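PDB 4Y25: poly-beta-1,6-N-acetyl-D-glucosamine export protein from Escherichia coli, which exports the biofilm polysaccharide poly-beta-1,6-N-acetyl-D-glucosamine, apparently in partly N-deacetylated form, across the outer membrane, through the beta-barrel that this chain represents. Local coordinates for residues D67-V72 against E82-E87; G173-W178 against V185-S190. All blocks are in the same frame, centred on the assembly; numbering follows the deposited sequence.

Interactions 1 and 2 belong to one antiparallel 16-strand barrel, the C-terminal membrane domain of the exporter. Each joins the two strands of a beta hairpin. Interaction 1 pairs strand 64-76 with strand 79-89. Interaction 2 pairs strand 165-179 with strand 183-195 and comes later in the chain, after the first hairpin is complete. The two lie on opposite sides of the chain's centre. Their centres are 35 Å apart and their nearest atoms about 20 Å apart, so they do not touch. They are two separate pieces of the wall round the export channel. The first pairing is regular, while the second contains a beta bulge.

Interaction 1 of 2, residues D67-V72 against E82-E87; sequences DWLAGV and EAEYAE
The E84 side chain crosses that of L69, and its carboxylate oxygen OE2 lies against the leucine's branch, 3.3 Å from L69 CD1. The same oxygen also meets L69 CB, CG and CD2. This is a beta hairpin of the outer-membrane barrel, with neighbouring strands in regular antiparallel register. The indole of W68 is on the outer side of the sheet; its CE3 comes to 4.1 Å from E87 O, and its ring meets F51. The phenol of Y85 leans away from 67-72.

L69, E84 and A86 point into the barrel. W68, A70, V72, A83, Y85 and E87 point outward, where the apolar groups among them probably face lipid. W68-E87, A70-Y85 and V72-A83 are hydrogen-bonded pairs. L69-A86 and G71-E84 are non-hydrogen-bonded pairs. In the first of these, L69 CB packs on A86 CB at 3.6 Å.

E84 has CG anti to the backbone N (chi1 166°) and an extended chain beyond it, which carries the carboxylate to L69. R99 on the next strand makes salt bridges with both E84 OE1 and E82 OE2. One guanidinium thus serves two acids, which probably helps keep both ionised. At the far end of the pairing, V72 N donates to A83 O at 3.0 Å.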
ATOM      1  N   ASP A  67      10.566  14.068  -0.647  1.00125.03           N
ATOM      2  CA  ASP A  67       9.542  14.463  -1.613  1.00 95.79           C
ATOM      3  C   ASP A  67       8.763  15.680  -1.142  1.00 96.52           C
ATOM      4  O   ASP A  67       8.312  15.732   0.000  1.00118.84           O
ATOM      5  CB  ASP A  67       8.553  13.323  -1.875  1.00 88.30           C
ATOM      6  CG  ASP A  67       9.169  12.170  -2.628  1.00 95.06           C
ATOM      7  OD1 ASP A  67      10.339  11.841  -2.356  1.00128.46           O
ATOM      8  OD2 ASP A  67       8.481  11.587  -3.490  1.00109.05           O
ATOM      9  N   TRP A  68       8.602  16.653  -2.029  1.00 96.94           N
ATOM     10  CA  TRP A  68       7.649  17.729  -1.805  1.00 98.07           C
ATOM     11  C   TRP A  68       6.558  17.622  -2.856  1.00 98.47           C
ATOM     12  O   TRP A  68       6.841  17.616  -4.052  1.00105.64           O
ATOM     13  CB  TRP A  68       8.331  19.094  -1.856  1.00111.06           C
ATOM     14  CG  TRP A  68       9.234  19.329  -0.693  1.00124.75           C
ATOM     15  CD1 TRP A  68       8.881  19.798   0.539  1.00127.53           C
ATOM     16  CD2 TRP A  68      10.645  19.093  -0.643  1.00133.18           C
ATOM     17  NE1 TRP A  68       9.986  19.874   1.352  1.00137.86           N
ATOM     18  CE2 TRP A  68      11.082  19.447   0.649  1.00142.48           C
ATOM     19  CE3 TRP A  68      11.582  18.620  -1.566  1.00130.20           C
ATOM     20  CZ2 TRP A  68      12.415  19.342   1.041  1.00143.58           C
ATOM     21  CZ3 TRP A  68      12.902  18.517  -1.175  1.00137.74           C
ATOM     22  CH2 TRP A  68      13.307  18.876   0.116  1.00142.01           C
ATOM     23  N   LEU A  69       5.312  17.518  -2.410  1.00 88.61           N
ATOM     24  CA  LEU A  69       4.214  17.270  -3.331  1.00105.88           C
ATOM     25  C   LEU A  69       3.016  18.180  -3.095  1.00115.83           C
ATOM     26  O   LEU A  69       2.822  18.717  -2.002  1.00104.93           O
ATOM     27  CB  LEU A  69       3.779  15.805  -3.245  1.00114.85           C
ATOM     28  CG  LEU A  69       3.581  15.198  -1.856  1.00125.37           C
ATOM     29  CD1 LEU A  69       2.112  15.216  -1.461  1.00128.66           C
ATOM     30  CD2 LEU A  69       4.137  13.784  -1.808  1.00117.76           C
ATOM     31  N   ALA A  70       2.223  18.347  -4.145  1.00121.05           N
ATOM     32  CA  ALA A  70       1.001  19.131  -4.095  1.00111.54           C
ATOM     33  C   ALA A  70       0.060  18.643  -5.185  1.00110.90           C
ATOM     34  O   ALA A  70       0.501  18.264  -6.270  1.00117.87           O
ATOM     35  CB  ALA A  70       1.301  20.612  -4.259  1.00103.06           C
ATOM     36  N   GLY A  71      -1.235  18.642  -4.896  1.00105.82           N
ATOM     37  CA  GLY A  71      -2.216  18.186  -5.861  1.00109.66           C
ATOM     38  C   GLY A  71      -3.633  18.552  -5.480  1.00101.56           C
ATOM     39  O   GLY A  71      -3.873  19.153  -4.433  1.00108.68           O
ATOM     40  N   VAL A  72      -4.579  18.188  -6.340  1.00 90.90           N
ATOM     41  CA  VAL A  72      -5.983  18.479  -6.093  1.00104.04           C
ATOM     42  C   VAL A  72      -6.798  17.188  -6.089  1.00102.20           C
ATOM     43  O   VAL A  72      -6.416  16.206  -6.722  1.00 85.17           O
ATOM     44  CB  VAL A  72      -6.555  19.445  -7.148  1.00 99.08           C
ATOM     45  CG1 VAL A  72      -7.697  20.249  -6.558  1.00116.89           C
ATOM     46  CG2 VAL A  72      -5.468  20.376  -7.665  1.00 88.74           C
ATOM     47  N   GLU A  82      -8.094  12.321  -8.326  1.00104.92           N
ATOM     48  CA  GLU A  82      -7.072  13.274  -7.909  1.00 99.42           C
ATOM     49  C   GLU A  82      -5.857  13.281  -8.831  1.00 92.27           C
ATOM     50  O   GLU A  82      -5.491  12.263  -9.424  1.00 85.69           O
ATOM     51  CB  GLU A  82      -6.609  13.003  -6.474  1.00103.86           C
ATOM     52  CG  GLU A  82      -5.779  11.747  -6.275  1.00120.06           C
ATOM     53  CD  GLU A  82      -5.271  11.621  -4.847  1.00144.60           C
ATOM     54  OE1 GLU A  82      -5.782  12.346  -3.967  1.00136.51           O
ATOM     55  OE2 GLU A  82      -4.364  10.799  -4.600  1.00150.60           O
ATOM     56  N   ALA A  83      -5.249  14.455  -8.947  1.00 89.90           N
ATOM     57  CA  ALA A  83      -3.981  14.621  -9.640  1.00 88.88           C
ATOM     58  C   ALA A  83      -2.967  15.154  -8.640  1.00 98.95           C
ATOM     59  O   ALA A  83      -3.339  15.786  -7.653  1.00 89.53           O
ATOM     60  CB  ALA A  83      -4.126  15.562 -10.824  1.00 93.79           C
ATOM     61  N   GLU A  84      -1.690  14.901  -8.891  1.00107.15           N
ATOM     62  CA  GLU A  84      -0.649  15.276  -7.945  1.00104.39           C
ATOM     63  C   GLU A  84       0.704  15.408  -8.626  1.00 99.02           C
ATOM     64  O   GLU A  84       1.118  14.518  -9.360  1.00101.03           O
ATOM     65  CB  GLU A  84      -0.562  14.242  -6.819  1.00118.35           C
ATOM     66  CG  GLU A  84       0.691  14.352  -5.960  1.00133.04           C
ATOM     67  CD  GLU A  84       0.944  13.104  -5.134  1.00145.44           C
ATOM     68  OE1 GLU A  84       0.551  12.005  -5.580  1.00142.28           O
ATOM     69  OE2 GLU A  84       1.538  13.221  -4.041  1.00152.62           O
ATOM     70  N   TYR A  85       1.390  16.519  -8.380  1.00114.60           N
ATOM     71  CA  TYR A  85       2.757  16.685  -8.859  1.00129.61           C
ATOM     72  C   TYR A  85       3.700  16.790  -7.664  1.00119.48           C
ATOM     73  O   TYR A  85       3.367  17.397  -6.648  1.00117.20           O
ATOM     74  CB  TYR A  85       2.878  17.918  -9.764  1.00152.00           C
ATOM     75  CG  TYR A  85       4.107  17.925 -10.655  1.00176.03           C
ATOM     76  CD1 TYR A  85       3.978  17.846 -12.034  1.00186.50           C
ATOM     77  CD2 TYR A  85       5.389  18.041 -10.126  1.00186.86           C
ATOM     78  CE1 TYR A  85       5.083  17.853 -12.857  1.00197.87           C
ATOM     79  CE2 TYR A  85       6.503  18.047 -10.944  1.00195.32           C
ATOM     80  CZ  TYR A  85       6.340  17.956 -12.311  1.00204.09           C
ATOM     81  OH  TYR A  85       7.428  17.970 -13.146  1.00214.06           O
ATOM     82  N   ALA A  86       4.875  16.182  -7.789  1.00109.04           N
ATOM     83  CA  ALA A  86       5.868  16.209  -6.726  1.00106.19           C
ATOM     84  C   ALA A  86       7.263  16.512  -7.262  1.00106.68           C
ATOM     85  O   ALA A  86       7.533  16.344  -8.450  1.00102.62           O
ATOM     86  CB  ALA A  86       5.872  14.886  -5.979  1.00111.63           C
ATOM     87  N   GLU A  87       8.144  16.963  -6.376  1.00109.28           N
ATOM     88  CA  GLU A  87       9.552  17.136  -6.710  1.00103.90           C
ATOM     89  C   GLU A  87      10.392  16.233  -5.814  1.00109.95           C
ATOM     90  O   GLU A  87      10.258  16.264  -4.591  1.00 94.40           O
ATOM     91  CB  GLU A  87       9.978  18.597  -6.556  1.00105.24           C
ATOM     92  CG  GLU A  87      11.045  19.039  -7.544  1.00127.06           C
ATOM     93  CD  GLU A  87      10.691  18.690  -8.979  1.00160.84           C
ATOM     94  OE1 GLU A  87       9.591  19.072  -9.435  1.00159.55           O
ATOM     95  OE2 GLU A  87      11.514  18.034  -9.652  1.00176.33           O
TER

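Interaction 2 of 2, residues G173-W178 against V185-S190; sequences GQERIW and VDFLPS
R176 and D186 meet obliquely on the inner side of the sheet, with guanidinium and carboxylate planes 42° apart. R176 NE donates to D186 OD1 at 2.7 Å in a salt bridge. The oxygen sits at the edge of the guanidinium and is approached on its syn side. R176 brings NE to it by bending at chi2 and chi3. Q174 holds the other oxygen: its NE2 donates to D186 OD2 at 3.1 Å. This donor comes from above the carboxylate plane, and the amide is turned 79° against that plane. The two bonds, one to each oxygen, probably limit rotation of the D186 carboxylate, and the arginine probably stabilises its negative charge.

The pairing is a hairpin of the barrel wall, interrupted by a classic beta bulge in which I177 and W178 both face V185. I177 N donates to V185 O at 2.8 Å; W178 N reaches the same oxygen in a weak bond of 3.4 Å. V185 N in turn donates to W178 O, completing the pairing at the bulge.

On the outer side, I177 lies across F187, with CG1 3.9 Å from F187 CB. The F187 ring has E175 OE1 at its edge and P189 CD over one face, offset toward the rim. E175 OE1 is itself held by R149. P189 CD also lies beside G173 O.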
ATOM      1  N   GLY A 173      -9.194 -11.770  -2.402  1.00 92.21           N
ATOM      2  CA  GLY A 173     -10.551 -12.085  -2.005  1.00 73.10           C
ATOM      3  C   GLY A 173     -10.764 -11.702  -0.553  1.00 76.82           C
ATOM      4  O   GLY A 173      -9.816 -11.651   0.230  1.00 77.83           O
ATOM      5  N   GLN A 174     -12.009 -11.419  -0.193  1.00 77.27           N
ATOM      6  CA  GLN A 174     -12.346 -11.097   1.185  1.00 86.46           C
ATOM      7  C   GLN A 174     -13.666 -11.753   1.556  1.00 97.69           C
ATOM      8  O   GLN A 174     -14.739 -11.259   1.208  1.00108.91           O
ATOM      9  CB  GLN A 174     -12.418  -9.580   1.391  1.00 94.01           C
ATOM     10  CG  GLN A 174     -12.686  -9.162   2.833  1.00 95.93           C
ATOM     11  CD  GLN A 174     -12.390  -7.694   3.082  1.00 94.22           C
ATOM     12  OE1 GLN A 174     -12.033  -6.955   2.165  1.00113.81           O
ATOM     13  NE2 GLN A 174     -12.528  -7.267   4.333  1.00 87.04           N
ATOM     14  N   GLU A 175     -13.581 -12.879   2.255  1.00 91.36           N
ATOM     15  CA  GLU A 175     -14.771 -13.607   2.670  1.00101.46           C
ATOM     16  C   GLU A 175     -14.969 -13.532   4.179  1.00 97.59           C
ATOM     17  O   GLU A 175     -14.077 -13.884   4.952  1.00 91.82           O
ATOM     18  CB  GLU A 175     -14.687 -15.063   2.221  1.00123.65           C
ATOM     19  CG  GLU A 175     -15.862 -15.914   2.659  1.00136.04           C
ATOM     20  CD  GLU A 175     -15.830 -17.289   2.037  1.00135.79           C
ATOM     21  OE1 GLU A 175     -14.999 -17.498   1.129  1.00133.34           O
ATOM     22  OE2 GLU A 175     -16.623 -18.159   2.456  1.00134.63           O
ATOM     23  N   ARG A 176     -16.150 -13.071   4.585  1.00 84.01           N
ATOM     24  CA  ARG A 176     -16.486 -12.919   5.996  1.00 79.54           C
ATOM     25  C   ARG A 176     -16.917 -14.257   6.590  1.00 75.84           C
ATOM     26  O   ARG A 176     -17.942 -14.817   6.206  1.00 91.00           O
ATOM     27  CB  ARG A 176     -17.588 -11.869   6.163  1.00 86.33           C
ATOM     28  CG  ARG A 176     -18.040 -11.628   7.596  1.00 87.01           C
ATOM     29  CD  ARG A 176     -16.970 -10.942   8.430  1.00 90.93           C
ATOM     30  NE  ARG A 176     -16.482  -9.704   7.823  1.00105.19           N
ATOM     31  CZ  ARG A 176     -16.967  -8.493   8.085  1.00116.84           C
ATOM     32  NH1 ARG A 176     -17.972  -8.342   8.941  1.00 89.70           N
ATOM     33  NH2 ARG A 176     -16.447  -7.430   7.485  1.00118.36           N
ATOM     34  N   ILE A 177     -16.122 -14.762   7.529  1.00 79.02           N
ATOM     35  CA  ILE A 177     -16.342 -16.084   8.108  1.00 87.13           C
ATOM     36  C   ILE A 177     -17.223 -16.003   9.348  1.00 72.04           C
ATOM     37  O   ILE A 177     -18.019 -16.902   9.623  1.00 85.52           O
ATOM     38  CB  ILE A 177     -14.996 -16.759   8.477  1.00 99.39           C
ATOM     39  CG1 ILE A 177     -14.088 -16.824   7.252  1.00 96.71           C
ATOM     40  CG2 ILE A 177     -15.211 -18.151   9.060  1.00 82.81           C
ATOM     41  CD1 ILE A 177     -14.749 -17.450   6.043  1.00 78.37           C
ATOM     42  N   TRP A 178     -17.082 -14.910  10.084  1.00 64.24           N
ATOM     43  CA  TRP A 178     -17.764 -14.749  11.359  1.00 75.94           C
ATOM     44  C   TRP A 178     -17.894 -13.272  11.697  1.00 85.56           C
ATOM     45  O   TRP A 178     -16.899 -12.552  11.712  1.00 71.33           O
ATOM     46  CB  TRP A 178     -17.001 -15.488  12.456  1.00 71.84           C
ATOM     47  CG  TRP A 178     -17.547 -15.298  13.831  1.00 80.11           C
ATOM     48  CD1 TRP A 178     -17.276 -14.269  14.688  1.00 83.43           C
ATOM     49  CD2 TRP A 178     -18.441 -16.175  14.526  1.00 83.05           C
ATOM     50  NE1 TRP A 178     -17.955 -14.447  15.869  1.00 86.44           N
ATOM     51  CE2 TRP A 178     -18.678 -15.608  15.796  1.00 83.73           C
ATOM     52  CE3 TRP A 178     -19.071 -17.378  14.195  1.00 73.53           C
ATOM     53  CZ2 TRP A 178     -19.516 -16.205  16.735  1.00 72.70           C
ATOM     54  CZ3 TRP A 178     -19.903 -17.969  15.128  1.00 92.93           C
ATOM     55  CH2 TRP A 178     -20.117 -17.382  16.383  1.00 92.20           C
ATOM     56  N   VAL A 185     -14.072 -12.113  11.624  1.00 78.63           N
ATOM     57  CA  VAL A 185     -12.996 -12.909  11.051  1.00 73.15           C
ATOM     58  C   VAL A 185     -13.138 -12.977   9.538  1.00 77.11           C
ATOM     59  O   VAL A 185     -14.131 -13.490   9.017  1.00 76.75           O
ATOM     60  CB  VAL A 185     -12.976 -14.339  11.625  1.00 69.24           C
ATOM     61  CG1 VAL A 185     -11.840 -15.134  11.011  1.00 58.98           C
ATOM     62  CG2 VAL A 185     -12.845 -14.305  13.139  1.00 74.80           C
ATOM     63  N   ASP A 186     -12.143 -12.451   8.835  1.00 74.87           N
ATOM     64  CA  ASP A 186     -12.153 -12.473   7.379  1.00 80.00           C
ATOM     65  C   ASP A 186     -11.168 -13.487   6.824  1.00 68.61           C
ATOM     66  O   ASP A 186     -10.090 -13.692   7.378  1.00 81.91           O
ATOM     67  CB  ASP A 186     -11.831 -11.089   6.814  1.00 85.49           C
ATOM     68  CG  ASP A 186     -13.014 -10.152   6.857  1.00 98.56           C
ATOM     69  OD1 ASP A 186     -14.158 -10.649   6.840  1.00 90.84           O
ATOM     70  OD2 ASP A 186     -12.800  -8.921   6.897  1.00119.75           O
ATOM     71  N   PHE A 187     -11.551 -14.124   5.725  1.00 81.83           N
ATOM     72  CA  PHE A 187     -10.630 -14.954   4.965  1.00 83.65           C
ATOM     73  C   PHE A 187     -10.131 -14.134   3.782  1.00 83.68           C
ATOM     74  O   PHE A 187     -10.920 -13.701   2.943  1.00 81.18           O
ATOM     75  CB  PHE A 187     -11.312 -16.247   4.505  1.00 69.83           C
ATOM     76  CG  PHE A 187     -10.451 -17.117   3.633  1.00 70.40           C
ATOM     77  CD1 PHE A 187      -9.217 -17.563   4.076  1.00 64.63           C
ATOM     78  CD2 PHE A 187     -10.889 -17.511   2.376  1.00 57.00           C
ATOM     79  CE1 PHE A 187      -8.427 -18.370   3.281  1.00 72.06           C
ATOM     80  CE2 PHE A 187     -10.104 -18.323   1.572  1.00 65.79           C
ATOM     81  CZ  PHE A 187      -8.871 -18.752   2.024  1.00 82.13           C
ATOM     82  N   LEU A 188      -8.823 -13.896   3.730  1.00 84.78           N
ATOM     83  CA  LEU A 188      -8.244 -13.081   2.668  1.00 73.39           C
ATOM     84  C   LEU A 188      -7.193 -13.847   1.872  1.00 74.20           C
ATOM     85  O   LEU A 188      -5.994 -13.699   2.112  1.00 79.75           O
ATOM     86  CB  LEU A 188      -7.623 -11.804   3.242  1.00 83.53           C
ATOM     87  CG  LEU A 188      -8.553 -10.792   3.912  1.00 83.01           C
ATOM     88  CD1 LEU A 188      -8.586 -11.018   5.408  1.00 84.84           C
ATOM     89  CD2 LEU A 188      -8.119  -9.371   3.593  1.00101.47           C
ATOM     90  N   PRO A 189      -7.641 -14.670   0.915  1.00 74.83           N
ATOM     91  CA  PRO A 189      -6.709 -15.397   0.050  1.00 84.68           C
ATOM     92  C   PRO A 189      -6.118 -14.478  -1.012  1.00 87.75           C
ATOM     93  O   PRO A 189      -6.863 -13.768  -1.687  1.00 83.03           O
ATOM     94  CB  PRO A 189      -7.589 -16.475  -0.581  1.00 88.20           C
ATOM     95  CG  PRO A 189      -8.942 -15.848  -0.635  1.00 80.03           C
ATOM     96  CD  PRO A 189      -9.047 -14.960   0.582  1.00 67.98           C
ATOM     97  N   SER A 190      -4.799 -14.487  -1.156  1.00 95.74           N
ATOM     98  CA  SER A 190      -4.152 -13.596  -2.111  1.00100.91           C
ATOM     99  C   SER A 190      -3.330 -14.351  -3.149  1.00100.25           C
ATOM    100  O   SER A 190      -2.657 -15.335  -2.835  1.00102.73           O
ATOM    101  CB  SER A 190      -3.263 -12.589  -1.377  1.00100.15           C
ATOM    102  OG  SER A 190      -2.838 -11.558  -2.251  1.00114.41           O
TER